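PDB 3WXB: nadb-ler3 from Gallus gallus, which catalyses the NAD(P)H-dependent reduction of carbonyl compounds, as a Rossmann-fold member of the short-chain dehydrogenase/reductase family. Local coordinates for residues Q72-A75 with S76-N80; A150-P153 with M154-A158; M214-R217 with E218-I221. All coordinates share one frame; numbering follows the deposited sequence.

Contact 1 of 3, residues Q72-A75 with S76-N80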
loop_
_atom_site.group_PDB
_atom_site.type_symbol
_atom_site.label_atom_id
_atom_site.label_comp_id
_atom_site.label_asym_id
_atom_site.label_seq_id
_atom_site.Cartn_x
_atom_site.Cartn_y
_atom_site.Cartn_z
ATOM N N GLN A 72 -31.753 -6.968 -6.255
ATOM C CA GLN A 72 -32.848 -7.898 -6.015
ATOM C C GLN A 72 -33.754 -7.968 -7.251
ATOM O O GLN A 72 -34.278 -9.018 -7.575
ATOM C CB GLN A 72 -33.643 -7.441 -4.781
ATOM C CG GLN A 72 -32.915 -7.673 -3.455
ATOM C CD GLN A 72 -32.652 -9.144 -3.151
ATOM O OE1 GLN A 72 -33.032 -10.026 -3.910
ATOM N NE2 GLN A 72 -31.975 -9.406 -2.048
ATOM N N LYS A 73 -33.918 -6.839 -7.926
ATOM C CA LYS A 73 -34.704 -6.770 -9.153
ATOM C C LYS A 73 -34.061 -7.712 -10.139
ATOM O O LYS A 73 -34.666 -8.702 -10.543
ATOM C CB LYS A 73 -34.643 -5.368 -9.718
ATOM C CG LYS A 73 -35.928 -4.812 -10.230
ATOM C CD LYS A 73 -35.977 -3.299 -9.931
ATOM C CE LYS A 73 -36.488 -3.031 -8.514
ATOM N NZ LYS A 73 -36.221 -1.639 -8.023
ATOM N N LEU A 74 -32.791 -7.440 -10.457
ATOM C CA LEU A 74 -32.018 -8.286 -11.353
ATOM C C LEU A 74 -32.144 -9.763 -11.034
ATOM O O LEU A 74 -32.318 -10.594 -11.950
ATOM C CB LEU A 74 -30.529 -7.900 -11.334
ATOM C CG LEU A 74 -29.996 -6.802 -12.254
ATOM C CD1 LEU A 74 -28.478 -6.692 -12.013
ATOM C CD2 LEU A 74 -30.325 -7.059 -13.774
ATOM N N ALA A 75 -32.039 -10.093 -9.750
ATOM C CA ALA A 75 -32.041 -11.479 -9.306
ATOM C C ALA A 75 -33.359 -12.200 -9.589
ATOM O O ALA A 75 -33.364 -13.417 -9.885
ATOM C CB ALA A 75 -31.719 -11.559 -7.852
ATOM N N SER A 76 -34.471 -11.460 -9.474
ATOM C CA SER A 76 -35.807 -12.023 -9.770
ATOM C C SER A 76 -35.905 -12.454 -11.246
ATOM O O SER A 76 -36.609 -13.418 -11.569
ATOM C CB SER A 76 -36.915 -11.013 -9.404
ATOM O OG SER A 76 -36.910 -9.890 -10.287
ATOM N N LYS A 77 -35.192 -11.733 -12.125
ATOM C CA LYS A 77 -35.104 -12.034 -13.558
ATOM C C LYS A 77 -33.965 -12.978 -14.029
ATOM O O LYS A 77 -34.006 -13.464 -15.161
ATOM C CB LYS A 77 -34.983 -10.736 -14.357
ATOM C CG LYS A 77 -36.202 -9.842 -14.335
ATOM C CD LYS A 77 -36.125 -8.927 -15.543
ATOM C CE LYS A 77 -37.498 -8.434 -15.988
ATOM N NZ LYS A 77 -37.869 -7.152 -15.304
ATOM N N HIS A 78 -32.937 -13.208 -13.210
ATOM C CA HIS A 78 -31.834 -14.098 -13.614
ATOM C C HIS A 78 -31.560 -15.196 -12.610
ATOM O O HIS A 78 -31.044 -14.923 -11.518
ATOM C CB HIS A 78 -30.553 -13.303 -13.914
ATOM C CG HIS A 78 -30.760 -12.214 -14.905
ATOM N ND1 HIS A 78 -30.570 -12.385 -16.257
ATOM C CD2 HIS A 78 -31.158 -10.928 -14.739
ATOM C CE1 HIS A 78 -30.855 -11.253 -16.883
ATOM N NE2 HIS A 78 -31.213 -10.355 -15.983
ATOM N N PRO A 79 -31.902 -16.457 -12.980
ATOM C CA PRO A 79 -31.705 -17.538 -12.040
ATOM C C PRO A 79 -30.222 -17.813 -11.780
ATOM O O PRO A 79 -29.903 -18.433 -10.791
ATOM C CB PRO A 79 -32.392 -18.746 -12.708
ATOM C CG PRO A 79 -32.579 -18.372 -14.130
ATOM C CD PRO A 79 -32.730 -16.866 -14.131
ATOM N N ASN A 80 -29.336 -17.345 -12.672
ATOM C CA ASN A 80 -27.880 -17.535 -12.458
ATOM C C ASN A 80 -27.261 -16.514 -11.446
ATOM O O ASN A 80 -26.147 -16.716 -10.948
ATOM C CB ASN A 80 -27.125 -17.576 -13.787
ATOM C CG ASN A 80 -27.457 -16.422 -14.696
ATOM O OD1 ASN A 80 -26.705 -16.150 -15.657
ATOM N ND2 ASN A 80 -28.574 -15.726 -14.430
#
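Ser76 places OG between its backbone N and its carbonyl carbon (chi1 69°), which turns the hydroxyl back along the helix to Lys73, while His78 keeps CG beside its own N and away from its carbonyl carbon (chi1 -54°), bringing the imidazole back to Leu74. The serine bond is short: OG of Ser76 donates to Lys73 O at 2.6 Å, in the carbonyl plane and on a lone pair. The same oxygen draws weak bonds from the N-H groups of Ser76 and Lys77, so one firm and two weak donors converge. The stronger bond of Ser76 N runs to Gln72 O at 3.1 Å, closing a regular i to i+4 turn. From Lys73 onward that pattern frays: Leu74 O receives only weak, bent bonds, from Lys77 N at 3.1 Å and from His78 N at 3.0 Å, and His78 N is shared weakly with Ala75 O. The imidazole lies so that Leu74 O sits at its edge, near its plane, with His78 CD2 3.0 Å from that oxygen. Beyond the carbonyl, Leu74 CD2 lies by the CD2-NE2 bond of the ring, 4.1 Å from His78 NE2, the two side chains passing at a slant. The amide of Gln72 is tied to Pro63 O. Leu74 and Ala75 pack on Leu81 and Leu74 also on Leu40 and Val43. His78 is the first residue to leave helical geometry, and the whole is the C-terminal end of the connecting helix in the beta-alpha-beta unit of strand 55-60, helix 69-77 and strand 81-85, part of the Rossmann fold.

Contact 2 of 3, residues A150-P153 with M154-A158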
loop_
_atom_site.group_PDB
_atom_site.type_symbol
_atom_site.label_atom_id
_atom_site.label_comp_id
_atom_site.label_asym_id
_atom_site.label_seq_id
_atom_site.Cartn_x
_atom_site.Cartn_y
_atom_site.Cartn_z
ATOM N N ALA A 150 -9.802 -16.934 1.401
ATOM C CA ALA A 150 -10.987 -17.738 1.683
ATOM C C ALA A 150 -11.535 -18.417 0.405
ATOM O O ALA A 150 -12.097 -19.522 0.461
ATOM C CB ALA A 150 -12.061 -16.876 2.371
ATOM N N PHE A 151 -11.358 -17.774 -0.759
ATOM C CA PHE A 151 -11.811 -18.375 -1.988
ATOM C C PHE A 151 -10.714 -19.241 -2.672
ATOM O O PHE A 151 -10.975 -19.909 -3.686
ATOM C CB PHE A 151 -12.460 -17.313 -2.907
ATOM C CG PHE A 151 -13.814 -16.921 -2.451
ATOM C CD1 PHE A 151 -14.925 -17.736 -2.732
ATOM C CD2 PHE A 151 -14.000 -15.808 -1.637
ATOM C CE1 PHE A 151 -16.209 -17.386 -2.276
ATOM C CE2 PHE A 151 -15.245 -15.463 -1.163
ATOM C CZ PHE A 151 -16.356 -16.251 -1.460
ATOM N N LEU A 152 -9.507 -19.242 -2.110
ATOM C CA LEU A 152 -8.385 -19.975 -2.733
ATOM C C LEU A 152 -8.714 -21.458 -3.098
ATOM O O LEU A 152 -8.326 -21.918 -4.178
ATOM C CB LEU A 152 -7.142 -19.955 -1.856
ATOM C CG LEU A 152 -5.744 -19.794 -2.532
ATOM C CD1 LEU A 152 -4.660 -20.564 -1.852
ATOM C CD2 LEU A 152 -5.668 -20.033 -4.021
ATOM N N PRO A 153 -9.389 -22.201 -2.189
ATOM C CA PRO A 153 -9.683 -23.607 -2.482
ATOM C C PRO A 153 -10.493 -23.719 -3.754
ATOM O O PRO A 153 -10.209 -24.590 -4.570
ATOM C CB PRO A 153 -10.542 -24.042 -1.267
ATOM C CG PRO A 153 -9.897 -23.262 -0.111
ATOM C CD PRO A 153 -9.721 -21.869 -0.784
ATOM N N MET A 154 -11.475 -22.841 -3.919
ATOM C CA MET A 154 -12.347 -22.865 -5.080
ATOM C C MET A 154 -11.735 -22.342 -6.380
ATOM O O MET A 154 -12.028 -22.873 -7.460
ATOM C CB MET A 154 -13.626 -22.110 -4.797
ATOM C CG MET A 154 -14.524 -22.844 -3.759
ATOM S SD MET A 154 -15.729 -21.691 -3.108
ATOM C CE MET A 154 -14.862 -21.238 -1.622
ATOM N N LEU A 155 -10.902 -21.311 -6.266
ATOM C CA LEU A 155 -10.042 -20.867 -7.378
ATOM C C LEU A 155 -9.097 -21.990 -7.879
ATOM O O LEU A 155 -8.918 -22.181 -9.090
ATOM C CB LEU A 155 -9.219 -19.671 -6.911
ATOM C CG LEU A 155 -10.096 -18.413 -6.788
ATOM C CD1 LEU A 155 -9.471 -17.285 -5.901
ATOM C CD2 LEU A 155 -10.461 -17.883 -8.189
ATOM N N LYS A 156 -8.484 -22.689 -6.937
ATOM C CA LYS A 156 -7.584 -23.779 -7.236
ATOM C C LYS A 156 -8.320 -24.929 -7.880
ATOM O O LYS A 156 -7.747 -25.623 -8.710
ATOM C CB LYS A 156 -6.973 -24.323 -5.970
ATOM C CG LYS A 156 -5.822 -23.511 -5.401
ATOM C CD LYS A 156 -5.304 -24.305 -4.171
ATOM C CE LYS A 156 -4.239 -23.532 -3.446
ATOM N NZ LYS A 156 -3.821 -24.349 -2.265
ATOM N N LYS A 157 -9.543 -25.184 -7.416
ATOM C CA LYS A 157 -10.397 -26.202 -8.038
ATOM C C LYS A 157 -10.714 -25.843 -9.496
ATOM O O LYS A 157 -10.648 -26.736 -10.398
ATOM C CB LYS A 157 -11.712 -26.455 -7.242
ATOM C CG LYS A 157 -12.536 -27.694 -7.826
ATOM C CD LYS A 157 -12.224 -29.001 -7.023
ATOM C CE LYS A 157 -13.254 -29.244 -5.816
ATOM N NZ LYS A 157 -13.504 -28.071 -4.829
ATOM N N ALA A 158 -11.011 -24.565 -9.755
ATOM C CA ALA A 158 -11.204 -24.126 -11.139
ATOM C C ALA A 158 -9.951 -24.325 -12.020
ATOM O O ALA A 158 -10.083 -24.670 -13.198
ATOM C CB ALA A 158 -11.725 -22.678 -11.239
#
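The phenyl ring of Phe151 is met obliquely by the thioether of Met154, whose methyl CE lies 3.7 Å from CD1 at one corner of the ring. Met154 SD stands 5.3 Å from the centroid of the Phe151 ring and 71° off the ring normal, a Met-aromatic contact made well to one side of the ring axis. A bend at the end of the methionine chain (chi3 -97°) folds the methyl back to the phenyl; it also brings CE within 3.9 Å of Ala150 O. Leu155 reaches Phe151 at the root of its side chain instead, with CD1 of Leu155 4.2 Å from CB of Phe151. Another strip of the helix carries Leu152 and Lys156. The lysine chain runs extended beyond CG, its CG 3.2 Å from Leu152 O, and farther out it passes the forked end of the leucine so closely that Lys156 CE is 3.4 Å from Leu152 CD1, tighter than usual for two carbons. Beneath the side chains, Leu155 N bonds to Phe151 O at 2.9 Å in an almost straight line (174° at the hydrogen), and Lys156 N and Lys157 N repeat the i to i+4 step to Leu152 O and Pro153 O. Pro153 has no N-H to give to the preceding turn, and the helix is kinked there. Within the Rossmann fold, Phe151 and Met154 turn to Val101 and Leu105 of helix 91-105, where Ala150 also rests on Ile94 and Ala98. Leu152 and Leu155 pack instead on Ile221, just before strand 222-227, and Leu152 also touches Asp126 of the second subunit.

Contact 3 of 3, residues M214-R217 with E218-I221; sequences MGYR and EHGI
Backbone hydrogen bonds link Tyr216 and Arg217 to the residues that follow. Tyr216 O accepts His219 N at 2.9 Å, from a donor 60° out of the carbonyl plane, and Ile221 N more weakly at 3.4 Å; Arg217 O takes Gly220 N at 2.9 Å, again from above the plane. The weak 6→1 bond from Ile221 back to Tyr216 and the 5→2 bond from Gly220 back to Arg217, with Gly220 at positive phi, form a Schellman motif, which closes the C-terminal side of helix 196-216 and leads the chain into strand 222-227. The motif's apolar contact joins Tyr216 CB and Ile221 CB at 3.9 Å; both side chains rest on Ile174, and Tyr216 also on Leu152. One water joins Met214 to Glu218, donating to Met214 O and, at 2.6 Å, to Glu218 OE2 while accepting from Glu218 N. Glu218 CG sits between its backbone N and carbonyl carbon (chi1 70°), which folds the carboxylate back toward Gly215 to reach this water. The rings of Tyr216 and His219 approach at a slant, His219 ND1 4.1 Å from Tyr216 CD1; this buried nitrogen has no polar partner in the model. Across the dimer interface, Ile125 of the second subunit packs on Tyr216.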
loop_
_atom_site.group_PDB
_atom_site.type_symbol
_atom_site.label_atom_id
_atom_site.label_comp_id
_atom_site.label_asym_id
_atom_site.label_seq_id
_atom_site.Cartn_x
_atom_site.Cartn_y
_atom_site.Cartn_z
ATOM N N MET A 214 2.683 -13.921 -7.997
ATOM C CA MET A 214 3.880 -14.721 -7.826
ATOM C C MET A 214 3.579 -15.994 -7.057
ATOM O O MET A 214 3.984 -17.059 -7.498
ATOM C CB MET A 214 4.998 -13.927 -7.121
ATOM C CG MET A 214 5.516 -12.786 -7.932
ATOM S SD MET A 214 6.636 -13.464 -9.212
ATOM C CE MET A 214 8.032 -13.971 -8.200
ATOM N N GLY A 215 2.920 -15.864 -5.903
ATOM C CA GLY A 215 2.697 -16.993 -4.990
ATOM C C GLY A 215 1.607 -17.934 -5.494
ATOM O O GLY A 215 1.616 -19.113 -5.146
ATOM N N TYR A 216 0.670 -17.441 -6.322
ATOM C CA TYR A 216 -0.408 -18.306 -6.767
ATOM C C TYR A 216 -0.170 -18.899 -8.191
ATOM O O TYR A 216 -0.992 -19.706 -8.663
ATOM C CB TYR A 216 -1.763 -17.566 -6.768
ATOM C CG TYR A 216 -2.303 -17.122 -5.416
ATOM C CD1 TYR A 216 -1.952 -17.792 -4.223
ATOM C CD2 TYR A 216 -3.255 -16.082 -5.345
ATOM C CE1 TYR A 216 -2.513 -17.388 -2.979
ATOM C CE2 TYR A 216 -3.819 -15.682 -4.125
ATOM C CZ TYR A 216 -3.436 -16.322 -2.956
ATOM O OH TYR A 216 -4.001 -15.909 -1.771
ATOM N N ARG A 217 0.901 -18.495 -8.879
ATOM C CA ARG A 217 1.168 -18.935 -10.264
ATOM C C ARG A 217 1.290 -20.479 -10.314
ATOM O O ARG A 217 0.730 -21.129 -11.201
ATOM C CB ARG A 217 2.467 -18.304 -10.810
ATOM C CG ARG A 217 2.901 -18.818 -12.205
ATOM C CD ARG A 217 4.201 -18.169 -12.671
ATOM N NE ARG A 217 3.986 -17.360 -13.876
ATOM C CZ ARG A 217 3.918 -16.020 -13.931
ATOM N NH1 ARG A 217 4.075 -15.260 -12.829
ATOM N NH2 ARG A 217 3.695 -15.433 -15.119
ATOM N N GLU A 218 1.981 -21.049 -9.324
ATOM C CA GLU A 218 2.193 -22.494 -9.267
ATOM C C GLU A 218 0.832 -23.236 -9.175
ATOM O O GLU A 218 0.728 -24.409 -9.564
ATOM C CB GLU A 218 3.110 -22.863 -8.097
ATOM C CG GLU A 218 2.471 -22.669 -6.731
ATOM C CD GLU A 218 3.498 -22.495 -5.613
ATOM O OE1 GLU A 218 3.525 -23.370 -4.731
ATOM O OE2 GLU A 218 4.256 -21.491 -5.612
ATOM N N HIS A 219 -0.202 -22.537 -8.695
ATOM C CA HIS A 219 -1.525 -23.104 -8.575
ATOM C C HIS A 219 -2.408 -23.004 -9.823
ATOM O O HIS A 219 -3.542 -23.501 -9.801
ATOM C CB HIS A 219 -2.241 -22.443 -7.415
ATOM C CG HIS A 219 -1.624 -22.742 -6.077
ATOM N ND1 HIS A 219 -1.557 -21.803 -5.063
ATOM C CD2 HIS A 219 -1.096 -23.882 -5.577
ATOM C CE1 HIS A 219 -1.000 -22.353 -3.994
ATOM N NE2 HIS A 219 -0.699 -23.610 -4.284
ATOM N N GLY A 220 -1.926 -22.318 -10.857
ATOM C CA GLY A 220 -2.721 -22.026 -12.051
ATOM C C GLY A 220 -3.683 -20.827 -11.931
ATOM O O GLY A 220 -4.642 -20.733 -12.682
ATOM N N ILE A 221 -3.401 -19.897 -11.024
ATOM C CA ILE A 221 -4.293 -18.742 -10.797
ATOM C C ILE A 221 -3.692 -17.436 -11.324
ATOM O O ILE A 221 -2.566 -17.090 -10.968
ATOM C CB ILE A 221 -4.585 -18.610 -9.284
ATOM C CG1 ILE A 221 -5.307 -19.883 -8.858
ATOM C CG2 ILE A 221 -5.423 -17.312 -9.045
ATOM C CD1 ILE A 221 -5.515 -20.018 -7.377
HETATM O O HOH W 1 3.887 -19.799 -7.580
#

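Along the chain the three contacts follow in series. Contact 1 ends helix 69-77 before strand 81-85, an outermost strand of the parallel sheet, and stands apart: its centre is about 25 Å from that of contact 2 and about 34 Å from that of contact 3. Contacts 2 and 3 lie only about 11 Å apart, between centres, and touch, with Lys156 CE 3.5 Å from His219 CE1. The late turns of helix 130-160 thus pack against residues 214-221, which lead from helix 196-216 to strand 222-227, close to the second subunit, while contact 1 belongs to the unit that also carries the NADPH-binding Arg67, about 9 Å between the side chains of Gln72 and Arg67.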